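Local coordinates for Lmo0131 protein (Listeria monocytogenes, PDB 4Q6J) that probably hydrolyses cyclic di-GMP as an EAL-domain phosphodiesterase, although its function has not been established, at residues B[175-178]-B[179-183]. Numbering follows the deposited sequence.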
ATOM      1  N   VAL B 175      18.805 -12.369  -8.751  1.00 12.39           N
ATOM      2  CA  VAL B 175      17.516 -11.758  -9.017  1.00 11.44           C
ATOM      3  C   VAL B 175      16.556 -12.821  -9.511  1.00 11.42           C
ATOM      4  O   VAL B 175      16.853 -13.519 -10.475  1.00 10.05           O
ATOM      5  CB  VAL B 175      17.639 -10.665 -10.089  1.00 12.11           C
ATOM      6  CG1 VAL B 175      16.274 -10.332 -10.693  1.00 14.52           C
ATOM      7  CG2 VAL B 175      18.338  -9.431  -9.504  1.00 14.34           C
ATOM      8  N   LYS B 176      15.418 -12.936  -8.841  1.00 10.51           N
ATOM      9  CA  LYS B 176      14.381 -13.868  -9.227  1.00 10.16           C
ATOM     10  C   LYS B 176      13.205 -13.097  -9.818  1.00 12.91           C
ATOM     11  O   LYS B 176      12.833 -12.013  -9.346  1.00 15.16           O
ATOM     12  CB  LYS B 176      13.967 -14.722  -8.025  1.00 14.26           C
ATOM     13  CG  LYS B 176      15.188 -15.294  -7.328  1.00 12.02           C
ATOM     14  CD  LYS B 176      14.889 -16.478  -6.436  1.00 19.01           C
ATOM     15  CE  LYS B 176      14.445 -17.704  -7.222  1.00 14.48           C
ATOM     16  NZ  LYS B 176      13.644 -18.605  -6.357  1.00 14.14           N
ATOM     17  N   THR B 177      12.642 -13.646 -10.882  1.00 11.12           N
ATOM     18  CA  THR B 177      11.504 -13.032 -11.547  1.00 12.66           C
ATOM     19  C   THR B 177      10.312 -13.948 -11.468  1.00 13.04           C
ATOM     20  O   THR B 177      10.457 -15.159 -11.467  1.00 14.06           O
ATOM     21  CB  THR B 177      11.838 -12.765 -12.998  1.00 18.73           C
ATOM     22  OG1 THR B 177      12.192 -14.005 -13.624  1.00 14.98           O
ATOM     23  CG2 THR B 177      13.010 -11.795 -13.081  1.00 13.15           C
ATOM     24  N   ASP B 178       9.122 -13.386 -11.380  1.00 16.07           N
ATOM     25  CA  ASP B 178       7.983 -14.255 -11.190  1.00 19.28           C
ATOM     26  C   ASP B 178       7.341 -14.593 -12.526  1.00 15.72           C
ATOM     27  O   ASP B 178       7.813 -14.171 -13.588  1.00 18.63           O
ATOM     28  CB  ASP B 178       7.011 -13.721 -10.126  1.00 37.76           C
ATOM     29  CG  ASP B 178       6.217 -12.544 -10.583  1.00 39.87           C
ATOM     30  OD1 ASP B 178       5.163 -12.755 -11.213  1.00 53.48           O
ATOM     31  OD2 ASP B 178       6.623 -11.412 -10.270  1.00 37.22           O
HETATM   32  N   MSE B 179       6.282 -15.377 -12.497  1.00 16.05           N
HETATM   33  CA  MSE B 179       5.776 -16.034 -13.672  1.00 20.37           C
HETATM   34  C   MSE B 179       5.331 -15.070 -14.754  1.00 14.32           C
HETATM   35  O   MSE B 179       5.521 -15.370 -15.921  1.00 16.96           O
HETATM   36  CB  MSE B 179       4.700 -17.034 -13.274  1.00 24.61           C
HETATM   37  CG  MSE B 179       3.292 -16.496 -13.364  1.00 39.51           C
HETATM   38 SE   MSE B 179       2.549 -16.973 -15.119  0.55 35.35          SE
HETATM   39  CE  MSE B 179       1.090 -17.945 -14.227  1.00 54.98           C
ATOM     40  N   SER B 180       4.721 -13.956 -14.391  1.00 14.36           N
ATOM     41  CA  SER B 180       4.234 -12.997 -15.376  1.00 17.54           C
ATOM     42  C   SER B 180       5.367 -12.438 -16.250  1.00 15.02           C
ATOM     43  O   SER B 180       5.188 -12.127 -17.427  1.00 13.91           O
ATOM     44  CB  SER B 180       3.568 -11.835 -14.665  1.00 17.50           C
ATOM     45  OG  SER B 180       4.547 -11.089 -13.980  1.00 26.75           O
ATOM     46  N   PHE B 181       6.528 -12.293 -15.644  1.00 15.51           N
ATOM     47  CA  PHE B 181       7.659 -11.716 -16.333  1.00 15.16           C
ATOM     48  C   PHE B 181       8.038 -12.480 -17.623  1.00 15.42           C
ATOM     49  O   PHE B 181       8.568 -11.885 -18.568  1.00 17.10           O
ATOM     50  CB  PHE B 181       8.842 -11.681 -15.373  1.00 15.77           C
ATOM     51  CG  PHE B 181       9.873 -10.658 -15.721  1.00 13.73           C
ATOM     52  CD1 PHE B 181       9.591  -9.312 -15.611  1.00 15.00           C
ATOM     53  CD2 PHE B 181      11.116 -11.036 -16.144  1.00 14.91           C
ATOM     54  CE1 PHE B 181      10.536  -8.363 -15.921  1.00 16.25           C
ATOM     55  CE2 PHE B 181      12.075 -10.076 -16.458  1.00 16.58           C
ATOM     56  CZ  PHE B 181      11.769  -8.744 -16.347  1.00 14.23           C
ATOM     57  N   ILE B 182       7.779 -13.783 -17.653  1.00 12.55           N
ATOM     58  CA  ILE B 182       8.173 -14.600 -18.790  1.00 13.06           C
ATOM     59  C   ILE B 182       6.975 -15.175 -19.564  1.00 14.43           C
ATOM     60  O   ILE B 182       7.126 -16.090 -20.383  1.00 14.29           O
ATOM     61  CB  ILE B 182       9.149 -15.730 -18.358  1.00 13.67           C
ATOM     62  CG1 ILE B 182       8.459 -16.775 -17.466  1.00 15.19           C
ATOM     63  CG2 ILE B 182      10.328 -15.121 -17.649  1.00 14.97           C
ATOM     64  CD1 ILE B 182       9.240 -18.036 -17.273  1.00 10.50           C
ATOM     65  N   ALA B 183       5.788 -14.626 -19.317  1.00 12.72           N
ATOM     66  CA  ALA B 183       4.613 -15.074 -20.026  1.00 17.18           C
ATOM     67  C   ALA B 183       4.348 -14.193 -21.250  1.00 17.87           C
ATOM     68  O   ALA B 183       4.781 -13.029 -21.278  1.00 16.10           O
ATOM     69  CB  ALA B 183       3.405 -15.070 -19.089  1.00 16.76           C
TER
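Phe181 N donates to Asp178 O at 3.1 Å in a bent bond (136° at the hydrogen), where strand 174-177 of the EAL-type TIM barrel gives way to the 3-10 segment 179-181. The next two links keep the three-residue spacing, Ile182 N to Met179 O at 3.3 Å and Ala183 N to Ser180 O at 3.2 Å, so the chain coils tightly as it leaves the barrel strand.

The carboxylate of Asp178 meets the same turn. Ser180 N reaches Asp178 OD1 at 3.4 Å, weakly but fairly straight (155° at the hydrogen), and closes an Asx turn. The hydroxyl Ser180 OG lies 3.3 Å from the same Asp178 OD1. Both approaches depend on the aspartate side chain folding forward over the residues that follow: its CG stands between the backbone N and the carbonyl carbon (chi1 73°), which brings the carboxylate close to Ser180. Asp156 and Lys159, from the loop that follows strand 151-154, also pack against the aspartate side chain.

On the strand, two residues before Asp178, Lys176 NZ forms a salt bridge with Glu212 and a hydrogen bond with Gln232, both within the same chain. The turn also borders a subunit interface: Arg168 of a neighbouring subunit hydrogen-bonds the carbonyl oxygens of Ser180 and Ala183.

With CG anti to the backbone N, the Phe181 side chain turns toward Thr177 and packs on Ile194 and Ile195 of helix 189-204. Its ring is met at a slant by Thr177, whose CB and CG2 each stand 3.7 Å from Phe181 CD2.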